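Local coordinates for peroxinectin A (Dictyostelium discoideum, PDB 6ERC), which uses a heme to reduce hydrogen peroxide while oxidising phenolic donors, and has iodide and thiocyanate peroxidase activity, at residues N53-Q58 / I356-I361; R382-N387 / D434-G439. All blocks are in the same frame, centred on the assembly; numbering follows the deposited sequence.

Interaction 1. Residues N53-Q58 / I356-I361; sequences NIIFDQ and IDIYMI. With CA (calcium ion), chain G.
Phe56, in the last turn of helix 48-56, lies against Tyr359, with their CA atoms 4.4 Å apart; from there 55-58 and the loop 358-361 run on with end-to-end directions 34° apart. One direct backbone bond joins them, Met360 N to Phe56 O, 3.0 Å and nearly straight at 171°, in the carbonyl plane. A water extends the pairing, accepting from Gln58 N and donating to Met360 O. Upstream, Phe56 CA gives a CA-H...O contact to Ile358 O at 3.2 Å. Ile358 packs crosswise on Ile55, CB to CG2 3.6 Å; its CG1, held between backbone N and carbonyl carbon (chi1 59°), lies over the centre of one face of the Tyr359 ring. That ring meets Asp57 O at its edge through CD1, 3.3 Å away. Arg422 of helix 417-426 takes both Ile55 O and Asp57 O, while the Asp57 carboxylate turns to Arg365 in a salt bridge. Gln58 extends across the loop with CG anti to the backbone N, crossing Tyr359 at about a right angle, its CD 3.6 Å from Tyr359 CB, and its NE2 bonds to Thr60 O. A leucine in its place, lacking the amide, would probably leave Thr60 O without this donor and take the polar group away from the calcium-bound water. Calcium is bound by Asp357 OD1 and Tyr359 O, each at 2.4 Å, two waters, and atoms that include Ser306 OG and Asn355 O. Asp357 OD1 also accepts from Tyr359 N, closing an Asx turn; the N-H reaches OD1 from above the carboxylate plane. By holding both ends of this turn, the metal probably helps to set the loop so that Met360 N faces Phe56 O.

Interaction 2. Residues R382-N387 / D434-G439; sequences RNLQRN and DSYVGG. With HEM (protoporphyrin IX containing Fe), chain F.
Tyr436 lays its ring against helix 382-387, where Leu384 and Asn383 meet it; the axes of the two helical segments pass 10.5 Å apart at 123°. This is the close part of the contact. Leu384 CD2 reaches the ring edge at Tyr436 CD2, 3.8 Å away, and Asn383 CB lies 3.7 Å from Tyr436 CE2, the Asn383 amide turned 70° from the ring plane and bonded through OD1 to Arg302. With CG anti to the backbone N (chi1 -180°), the tyrosine reaches from its own helix to helix 382-387. Leu384 CD1 touches Asp434 OD2, whose charge is met by Arg388. The looser side holds water: Asn387 OD1, which also bonds to Thr299, takes a weak bond from a water that accepts from Tyr436 N, at the first turn of helix 435-441. On the heme side of helix 379-390, Arg382 NE donates a hydrogen bond to HEM O2A, 2.9 Å, and Arg386 grips the same propionate twice, NH2 to O2A and NE to O1A. Two arginines one turn apart thus probably offset the propionate charge, while another face of the same turns packs on Tyr436.

Phe56 couples the two contacts, whose centres lie 12 Å apart: its ring enters from interaction 1, with CZ 3.5 Å from Tyr436 CE2 and CE2 3.6 Å from Leu384 CD2, so the end of helix 48-56 rests on both helices of interaction 2. Met360 CE meets Asn383 ND2 more loosely, at 4.1 Å. Thus the calcium loop 356-361 backs onto helix 379-390, which carries two arginines hydrogen-bonded to a heme propionate. Asn383 lies over the heme, its ND2 7.1 Å from the iron, probably on the proximal side as in related peroxidases; its side chain is about 9 Å from that of Arg213, the predicted transition-state stabiliser, and about 11 Å from that of His81, the predicted proton acceptor.

Interaction 1. Residues N53-Q58 / I356-I361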
ATOM      1  N   ASN A  53      18.780 -12.051  -3.916  1.00 59.14           N
ATOM      2  CA  ASN A  53      19.268 -13.350  -3.467  1.00 61.00           C
ATOM      3  C   ASN A  53      20.204 -13.212  -2.272  1.00 60.01           C
ATOM      4  O   ASN A  53      20.180 -14.046  -1.360  1.00 59.65           O
ATOM      5  CB  ASN A  53      19.974 -14.070  -4.616  1.00 60.20           C
ATOM      6  CG  ASN A  53      19.011 -14.531  -5.691  1.00 61.10           C
ATOM      7  OD1 ASN A  53      17.920 -15.018  -5.396  1.00 62.62           O
ATOM      8  ND2 ASN A  53      19.408 -14.375  -6.948  1.00 60.92           N
ATOM      9  N   ILE A  54      21.033 -12.168  -2.253  1.00 59.01           N
ATOM     10  CA  ILE A  54      22.035 -12.043  -1.200  1.00 61.48           C
ATOM     11  C   ILE A  54      21.382 -11.635   0.115  1.00 59.00           C
ATOM     12  O   ILE A  54      21.653 -12.224   1.167  1.00 60.65           O
ATOM     13  CB  ILE A  54      23.133 -11.044  -1.616  1.00 61.66           C
ATOM     14  CG1 ILE A  54      23.967 -11.617  -2.769  1.00 60.93           C
ATOM     15  CG2 ILE A  54      24.048 -10.714  -0.434  1.00 59.80           C
ATOM     16  CD1 ILE A  54      24.812 -10.587  -3.490  1.00 59.71           C
ATOM     17  N   ILE A  55      20.525 -10.623   0.078  1.00 57.87           N
ATOM     18  CA  ILE A  55      19.989 -10.008   1.288  1.00 60.63           C
ATOM     19  C   ILE A  55      18.609 -10.549   1.642  1.00 58.72           C
ATOM     20  O   ILE A  55      18.371 -10.963   2.776  1.00 58.17           O
ATOM     21  CB  ILE A  55      19.965  -8.471   1.130  1.00 59.68           C
ATOM     22  CG1 ILE A  55      21.385  -7.922   1.275  1.00 59.29           C
ATOM     23  CG2 ILE A  55      19.029  -7.828   2.154  1.00 58.49           C
ATOM     24  CD1 ILE A  55      21.518  -6.453   0.965  1.00 59.04           C
ATOM     25  N   PHE A  56      17.680 -10.546   0.687  1.00 57.66           N
ATOM     26  CA  PHE A  56      16.278 -10.780   1.007  1.00 59.28           C
ATOM     27  C   PHE A  56      15.911 -12.251   1.152  1.00 58.53           C
ATOM     28  O   PHE A  56      14.806 -12.543   1.619  1.00 58.07           O
ATOM     29  CB  PHE A  56      15.393 -10.131  -0.061  1.00 58.85           C
ATOM     30  CG  PHE A  56      15.365  -8.632   0.019  1.00 58.88           C
ATOM     31  CD1 PHE A  56      14.406  -7.983   0.778  1.00 57.14           C
ATOM     32  CD2 PHE A  56      16.305  -7.872  -0.653  1.00 58.72           C
ATOM     33  CE1 PHE A  56      14.382  -6.606   0.860  1.00 56.64           C
ATOM     34  CE2 PHE A  56      16.283  -6.491  -0.575  1.00 58.75           C
ATOM     35  CZ  PHE A  56      15.319  -5.859   0.184  1.00 57.24           C
ATOM     36  N   ASP A  57      16.794 -13.179   0.789  1.00 58.91           N
ATOM     37  CA  ASP A  57      16.443 -14.592   0.849  1.00 58.24           C
ATOM     38  C   ASP A  57      16.019 -14.979   2.259  1.00 58.81           C
ATOM     39  O   ASP A  57      16.674 -14.622   3.242  1.00 58.54           O
ATOM     40  CB  ASP A  57      17.617 -15.458   0.405  1.00 60.10           C
ATOM     41  CG  ASP A  57      17.246 -16.925   0.309  1.00 59.83           C
ATOM     42  OD1 ASP A  57      16.292 -17.241  -0.434  1.00 58.10           O
ATOM     43  OD2 ASP A  57      17.900 -17.760   0.975  1.00 60.15           O
ATOM     44  N   GLN A  58      14.917 -15.717   2.350  1.00 60.46           N
ATOM     45  CA  GLN A  58      14.378 -16.171   3.623  1.00 59.17           C
ATOM     46  C   GLN A  58      14.138 -17.670   3.546  1.00 59.53           C
ATOM     47  O   GLN A  58      13.558 -18.160   2.573  1.00 60.43           O
ATOM     48  CB  GLN A  58      13.080 -15.435   3.961  1.00 59.02           C
ATOM     49  CG  GLN A  58      12.599 -15.650   5.383  1.00 59.63           C
ATOM     50  CD  GLN A  58      11.498 -14.684   5.768  1.00 57.97           C
ATOM     51  OE1 GLN A  58      11.221 -13.727   5.046  1.00 57.84           O
ATOM     52  NE2 GLN A  58      10.865 -14.929   6.910  1.00 57.34           N
ATOM     53  N   ILE A 356       9.576  -7.286  10.349  1.00 56.27           N
ATOM     54  CA  ILE A 356      10.032  -6.289   9.388  1.00 57.34           C
ATOM     55  C   ILE A 356      11.551  -6.248   9.465  1.00 59.02           C
ATOM     56  O   ILE A 356      12.126  -5.725  10.423  1.00 59.87           O
ATOM     57  CB  ILE A 356       9.418  -4.911   9.657  1.00 56.88           C
ATOM     58  CG1 ILE A 356       7.910  -4.958   9.407  1.00 56.42           C
ATOM     59  CG2 ILE A 356      10.053  -3.861   8.746  1.00 55.07           C
ATOM     60  CD1 ILE A 356       7.135  -3.884  10.128  1.00 55.15           C
ATOM     61  N   ASP A 357      12.196  -6.800   8.448  1.00 58.11           N
ATOM     62  CA  ASP A 357      13.636  -6.976   8.426  1.00 57.94           C
ATOM     63  C   ASP A 357      14.042  -7.170   6.971  1.00 57.87           C
ATOM     64  O   ASP A 357      13.233  -6.981   6.058  1.00 57.67           O
ATOM     65  CB  ASP A 357      14.029  -8.147   9.328  1.00 58.14           C
ATOM     66  CG  ASP A 357      13.175  -9.368   9.083  1.00 56.41           C
ATOM     67  OD1 ASP A 357      12.629  -9.497   7.967  1.00 54.47           O
ATOM     68  OD2 ASP A 357      13.036 -10.192  10.008  1.00 57.54           O
ATOM     69  N   ILE A 358      15.298  -7.550   6.742  1.00 60.28           N
ATOM     70  CA  ILE A 358      15.763  -7.691   5.369  1.00 60.07           C
ATOM     71  C   ILE A 358      15.117  -8.875   4.661  1.00 58.90           C
ATOM     72  O   ILE A 358      15.192  -8.965   3.433  1.00 58.85           O
ATOM     73  CB  ILE A 358      17.297  -7.822   5.330  1.00 58.37           C
ATOM     74  CG1 ILE A 358      17.760  -9.035   6.141  1.00 59.39           C
ATOM     75  CG2 ILE A 358      17.941  -6.542   5.843  1.00 58.55           C
ATOM     76  CD1 ILE A 358      19.212  -9.397   5.923  1.00 60.69           C
ATOM     77  N   TYR A 359      14.470  -9.777   5.392  1.00 57.68           N
ATOM     78  CA  TYR A 359      14.010 -11.035   4.820  1.00 58.12           C
ATOM     79  C   TYR A 359      12.600 -10.930   4.265  1.00 56.50           C
ATOM     80  O   TYR A 359      11.711 -10.345   4.888  1.00 56.90           O
ATOM     81  CB  TYR A 359      14.069 -12.129   5.874  1.00 57.72           C
ATOM     82  CG  TYR A 359      15.406 -12.154   6.537  1.00 58.80           C
ATOM     83  CD1 TYR A 359      16.499 -12.701   5.889  1.00 59.48           C
ATOM     84  CD2 TYR A 359      15.591 -11.594   7.791  1.00 57.86           C
ATOM     85  CE1 TYR A 359      17.735 -12.714   6.478  1.00 58.76           C
ATOM     86  CE2 TYR A 359      16.827 -11.600   8.391  1.00 60.00           C
ATOM     87  CZ  TYR A 359      17.896 -12.161   7.729  1.00 59.33           C
ATOM     88  OH  TYR A 359      19.132 -12.174   8.327  1.00 60.61           O
ATOM     89  N   MET A 360      12.409 -11.525   3.090  1.00 55.80           N
ATOM     90  CA  MET A 360      11.121 -11.573   2.419  1.00 56.39           C
ATOM     91  C   MET A 360      10.794 -13.024   2.110  1.00 56.85           C
ATOM     92  O   MET A 360      11.651 -13.766   1.623  1.00 57.57           O
ATOM     93  CB  MET A 360      11.154 -10.742   1.138  1.00 56.75           C
ATOM     94  CG  MET A 360       9.845 -10.703   0.375  1.00 56.01           C
ATOM     95  SD  MET A 360       9.924  -9.557  -1.015  1.00 54.12           S
ATOM     96  CE  MET A 360      10.251  -8.010  -0.172  1.00 54.75           C
ATOM     97  N   ILE A 361       9.559 -13.430   2.409  1.00 56.98           N
ATOM     98  CA  ILE A 361       9.155 -14.803   2.148  1.00 56.89           C
ATOM     99  C   ILE A 361       9.318 -15.120   0.665  1.00 56.23           C
ATOM    100  O   ILE A 361       9.310 -14.230  -0.195  1.00 56.37           O
ATOM    101  CB  ILE A 361       7.707 -15.047   2.605  1.00 55.83           C
ATOM    102  CG1 ILE A 361       6.764 -14.023   1.964  1.00 56.15           C
ATOM    103  CG2 ILE A 361       7.620 -14.987   4.125  1.00 55.88           C
ATOM    104  CD1 ILE A 361       5.295 -14.321   2.187  1.00 55.37           C
TER
HETATM  105 CA    CA G 605      10.586 -10.099   6.951  1.00 47.37          CA
HETATM  106  O   HOH W   1      12.987 -15.659   0.154  1.00 41.59           O
HETATM  107  O   HOH W   2      11.116 -11.692   8.594  1.00 42.87           O
HETATM  108  O   HOH W   3       9.759 -12.102   5.972  1.00 42.47           O

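Interaction 2. Residues R382-N387 / D434-G439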
ATOM      1  N   ARG A 382      11.706  -6.177  -7.731  1.00 60.77           N
ATOM      2  CA  ARG A 382      10.900  -5.079  -8.256  1.00 60.59           C
ATOM      3  C   ARG A 382      11.070  -3.822  -7.413  1.00 58.03           C
ATOM      4  O   ARG A 382      11.115  -2.708  -7.947  1.00 58.11           O
ATOM      5  CB  ARG A 382       9.429  -5.488  -8.323  1.00 60.45           C
ATOM      6  CG  ARG A 382       9.123  -6.505  -9.417  1.00 61.14           C
ATOM      7  CD  ARG A 382       7.624  -6.644  -9.671  1.00 62.21           C
ATOM      8  NE  ARG A 382       7.074  -5.506 -10.408  1.00 62.95           N
ATOM      9  CZ  ARG A 382       7.166  -5.346 -11.727  1.00 63.26           C
ATOM     10  NH1 ARG A 382       7.795  -6.249 -12.470  1.00 62.32           N
ATOM     11  NH2 ARG A 382       6.632  -4.276 -12.308  1.00 62.78           N
ATOM     12  N   ASN A 383      11.179  -3.979  -6.094  1.00 55.65           N
ATOM     13  CA  ASN A 383      11.373  -2.820  -5.230  1.00 57.11           C
ATOM     14  C   ASN A 383      12.727  -2.171  -5.484  1.00 57.70           C
ATOM     15  O   ASN A 383      12.819  -0.949  -5.645  1.00 56.70           O
ATOM     16  CB  ASN A 383      11.232  -3.230  -3.766  1.00 57.93           C
ATOM     17  CG  ASN A 383       9.840  -3.737  -3.435  1.00 56.58           C
ATOM     18  OD1 ASN A 383       8.849  -3.272  -3.995  1.00 55.09           O
ATOM     19  ND2 ASN A 383       9.761  -4.699  -2.526  1.00 56.77           N
ATOM     20  N   LEU A 384      13.794  -2.976  -5.526  1.00 60.68           N
ATOM     21  CA  LEU A 384      15.119  -2.438  -5.818  1.00 57.64           C
ATOM     22  C   LEU A 384      15.129  -1.708  -7.154  1.00 56.98           C
ATOM     23  O   LEU A 384      15.657  -0.596  -7.264  1.00 57.02           O
ATOM     24  CB  LEU A 384      16.154  -3.562  -5.813  1.00 58.91           C
ATOM     25  CG  LEU A 384      16.835  -3.881  -4.478  1.00 59.12           C
ATOM     26  CD1 LEU A 384      17.692  -2.715  -4.001  1.00 59.23           C
ATOM     27  CD2 LEU A 384      15.819  -4.262  -3.419  1.00 59.00           C
ATOM     28  N   GLN A 385      14.545  -2.320  -8.185  1.00 55.95           N
ATOM     29  CA  GLN A 385      14.430  -1.646  -9.474  1.00 58.09           C
ATOM     30  C   GLN A 385      13.720  -0.307  -9.331  1.00 60.62           C
ATOM     31  O   GLN A 385      14.191   0.716  -9.841  1.00 59.69           O
ATOM     32  CB  GLN A 385      13.683  -2.537 -10.462  1.00 58.91           C
ATOM     33  CG  GLN A 385      14.454  -3.756 -10.885  1.00 62.74           C
ATOM     34  CD  GLN A 385      15.529  -3.443 -11.905  1.00 60.06           C
ATOM     35  OE1 GLN A 385      16.718  -3.612 -11.641  1.00 60.10           O
ATOM     36  NE2 GLN A 385      15.114  -2.988 -13.081  1.00 59.72           N
ATOM     37  N   ARG A 386      12.574  -0.300  -8.640  1.00 58.59           N
ATOM     38  CA  ARG A 386      11.775   0.916  -8.530  1.00 57.86           C
ATOM     39  C   ARG A 386      12.553   2.024  -7.833  1.00 56.42           C
ATOM     40  O   ARG A 386      12.496   3.187  -8.249  1.00 55.31           O
ATOM     41  CB  ARG A 386      10.471   0.615  -7.783  1.00 59.78           C
ATOM     42  CG  ARG A 386       9.398   1.693  -7.910  1.00 57.04           C
ATOM     43  CD  ARG A 386       8.797   1.743  -9.306  1.00 58.22           C
ATOM     44  NE  ARG A 386       8.253   0.456  -9.728  1.00 58.28           N
ATOM     45  CZ  ARG A 386       7.766   0.211 -10.941  1.00 59.03           C
ATOM     46  NH1 ARG A 386       7.752   1.166 -11.863  1.00 59.54           N
ATOM     47  NH2 ARG A 386       7.296  -0.991 -11.240  1.00 58.98           N
ATOM     48  N   ASN A 387      13.285   1.686  -6.769  1.00 56.24           N
ATOM     49  CA  ASN A 387      14.125   2.680  -6.110  1.00 57.06           C
ATOM     50  C   ASN A 387      15.195   3.204  -7.058  1.00 56.67           C
ATOM     51  O   ASN A 387      15.450   4.413  -7.115  1.00 53.77           O
ATOM     52  CB  ASN A 387      14.765   2.081  -4.857  1.00 58.01           C
ATOM     53  CG  ASN A 387      13.764   1.842  -3.744  1.00 54.95           C
ATOM     54  OD1 ASN A 387      13.518   2.717  -2.917  1.00 52.67           O
ATOM     55  ND2 ASN A 387      13.189   0.647  -3.715  1.00 55.62           N
ATOM     56  N   ASP A 434      21.687   0.494  -0.742  1.00 56.60           N
ATOM     57  CA  ASP A 434      20.406   1.028  -1.186  1.00 58.47           C
ATOM     58  C   ASP A 434      19.572   1.449   0.020  1.00 56.48           C
ATOM     59  O   ASP A 434      19.469   0.708   1.002  1.00 55.99           O
ATOM     60  CB  ASP A 434      19.649  -0.017  -2.007  1.00 57.66           C
ATOM     61  CG  ASP A 434      20.099  -0.067  -3.453  1.00 57.11           C
ATOM     62  OD1 ASP A 434      20.020   0.978  -4.131  1.00 56.93           O
ATOM     63  OD2 ASP A 434      20.528  -1.145  -3.912  1.00 57.64           O
ATOM     64  N   SER A 435      18.970   2.640  -0.056  1.00 55.31           N
ATOM     65  CA  SER A 435      18.167   3.135   1.060  1.00 55.13           C
ATOM     66  C   SER A 435      17.137   2.106   1.507  1.00 54.46           C
ATOM     67  O   SER A 435      16.876   1.958   2.706  1.00 53.68           O
ATOM     68  CB  SER A 435      17.475   4.442   0.670  1.00 54.68           C
ATOM     69  OG  SER A 435      18.394   5.520   0.658  1.00 54.94           O
ATOM     70  N   TYR A 436      16.549   1.377   0.558  1.00 55.85           N
ATOM     71  CA  TYR A 436      15.512   0.408   0.899  1.00 55.87           C
ATOM     72  C   TYR A 436      16.056  -0.694   1.803  1.00 56.70           C
ATOM     73  O   TYR A 436      15.445  -1.029   2.825  1.00 56.18           O
ATOM     74  CB  TYR A 436      14.913  -0.181  -0.377  1.00 55.46           C
ATOM     75  CG  TYR A 436      13.825  -1.201  -0.130  1.00 56.64           C
ATOM     76  CD1 TYR A 436      12.701  -0.879   0.622  1.00 55.79           C
ATOM     77  CD2 TYR A 436      13.915  -2.481  -0.660  1.00 57.74           C
ATOM     78  CE1 TYR A 436      11.702  -1.809   0.847  1.00 56.06           C
ATOM     79  CE2 TYR A 436      12.921  -3.415  -0.441  1.00 58.02           C
ATOM     80  CZ  TYR A 436      11.818  -3.075   0.311  1.00 57.09           C
ATOM     81  OH  TYR A 436      10.830  -4.005   0.527  1.00 56.90           O
ATOM     82  N   VAL A 437      17.210  -1.270   1.449  1.00 57.25           N
ATOM     83  CA  VAL A 437      17.749  -2.359   2.257  1.00 57.28           C
ATOM     84  C   VAL A 437      18.319  -1.816   3.559  1.00 55.79           C
ATOM     85  O   VAL A 437      18.264  -2.484   4.599  1.00 55.22           O
ATOM     86  CB  VAL A 437      18.808  -3.171   1.475  1.00 57.08           C
ATOM     87  CG1 VAL A 437      18.362  -3.434   0.032  1.00 56.62           C
ATOM     88  CG2 VAL A 437      20.168  -2.495   1.501  1.00 58.51           C
ATOM     89  N   GLY A 438      18.870  -0.603   3.533  1.00 55.20           N
ATOM     90  CA  GLY A 438      19.437  -0.036   4.745  1.00 56.78           C
ATOM     91  C   GLY A 438      18.383   0.229   5.802  1.00 56.34           C
ATOM     92  O   GLY A 438      18.529  -0.179   6.959  1.00 55.45           O
ATOM     93  N   GLY A 439      17.302   0.913   5.419  1.00 56.69           N
ATOM     94  CA  GLY A 439      16.239   1.192   6.370  1.00 55.39           C
ATOM     95  C   GLY A 439      15.639  -0.071   6.954  1.00 54.86           C
ATOM     96  O   GLY A 439      15.297  -0.119   8.137  1.00 54.39           O
TER
HETATM   97  CHA HEM F 604       3.746  -1.829  -4.256  1.00 54.12           C
HETATM   98  CHB HEM F 604       2.383  -6.461  -4.022  1.00 50.11           C
HETATM   99  CHC HEM F 604       1.642  -5.980   0.763  1.00 47.77           C
HETATM  100  CHD HEM F 604       3.242  -1.413   0.550  1.00 52.38           C
HETATM  101  C1A HEM F 604       3.501  -3.137  -4.590  1.00 52.15           C
HETATM  102  C2A HEM F 604       3.756  -3.742  -5.874  1.00 50.82           C
HETATM  103  C3A HEM F 604       3.384  -5.024  -5.818  1.00 49.41           C
HETATM  104  C4A HEM F 604       2.875  -5.269  -4.488  1.00 49.80           C
HETATM  105  CMA HEM F 604       3.464  -6.069  -6.953  1.00 45.54           C
HETATM  106  CAA HEM F 604       4.369  -3.002  -7.074  1.00 51.66           C
HETATM  107  CBA HEM F 604       5.750  -3.601  -7.301  1.00 52.61           C
HETATM  108  CGA HEM F 604       6.623  -2.615  -8.032  1.00 54.79           C
HETATM  109  O1A HEM F 604       6.907  -1.523  -7.475  1.00 54.82           O
HETATM  110  O2A HEM F 604       7.047  -2.925  -9.174  1.00 54.01           O
HETATM  111  C1B HEM F 604       2.048  -6.716  -2.714  1.00 49.24           C
HETATM  112  C2B HEM F 604       1.530  -7.970  -2.224  1.00 47.71           C
HETATM  113  C3B HEM F 604       1.318  -7.843  -0.903  1.00 48.25           C
HETATM  114  C4B HEM F 604       1.701  -6.500  -0.517  1.00 49.49           C
HETATM  115  CMB HEM F 604       1.288  -9.184  -3.143  1.00 43.14           C
HETATM  116  CAB HEM F 604       0.780  -8.878   0.113  1.00 47.63           C
HETATM  117  CBB HEM F 604       0.501 -10.145  -0.210  1.00 48.58           C
HETATM  118  C1C HEM F 604       2.017  -4.707   1.134  1.00 47.66           C
HETATM  119  C2C HEM F 604       1.976  -4.152   2.476  1.00 48.10           C
HETATM  120  C3C HEM F 604       2.421  -2.878   2.411  1.00 49.54           C
HETATM  121  C4C HEM F 604       2.750  -2.608   1.029  1.00 51.55           C
HETATM  122  CMC HEM F 604       1.496  -4.982   3.685  1.00 45.50           C
HETATM  123  CAC HEM F 604       2.615  -1.776   3.486  1.00 47.87           C
HETATM  124  CBC HEM F 604       2.336  -1.892   4.786  1.00 47.73           C
HETATM  125  C1D HEM F 604       3.474  -1.117  -0.772  1.00 52.10           C
HETATM  126  C2D HEM F 604       3.839   0.178  -1.298  1.00 51.41           C
HETATM  127  C3D HEM F 604       3.986   0.051  -2.620  1.00 54.18           C
HETATM  128  C4D HEM F 604       3.703  -1.316  -2.981  1.00 54.05           C
HETATM  129  CMD HEM F 604       4.044   1.448  -0.447  1.00 49.08           C
HETATM  130  CAD HEM F 604       4.348   1.147  -3.637  1.00 53.66           C
HETATM  131  CBD HEM F 604       3.052   1.911  -3.888  1.00 54.33           C
HETATM  132  CGD HEM F 604       2.974   2.400  -5.314  1.00 53.26           C
HETATM  133  O1D HEM F 604       2.535   1.612  -6.191  1.00 51.67           O
HETATM  134  O2D HEM F 604       3.338   3.572  -5.588  1.00 51.47           O
HETATM  135  NA  HEM F 604       2.961  -4.099  -3.765  1.00 54.14           N
HETATM  136  NB  HEM F 604       2.141  -5.841  -1.650  1.00 54.65           N
HETATM  137  NC  HEM F 604       2.492  -3.735   0.280  1.00 52.80           N
HETATM  138  ND  HEM F 604       3.399  -2.004  -1.827  1.00 55.15           N
HETATM  139 FE   HEM F 604       2.725  -3.880  -1.747  1.00 61.91          FE
HETATM  140  O   HOH W   4      16.480   2.577  -1.885  1.00 48.90           O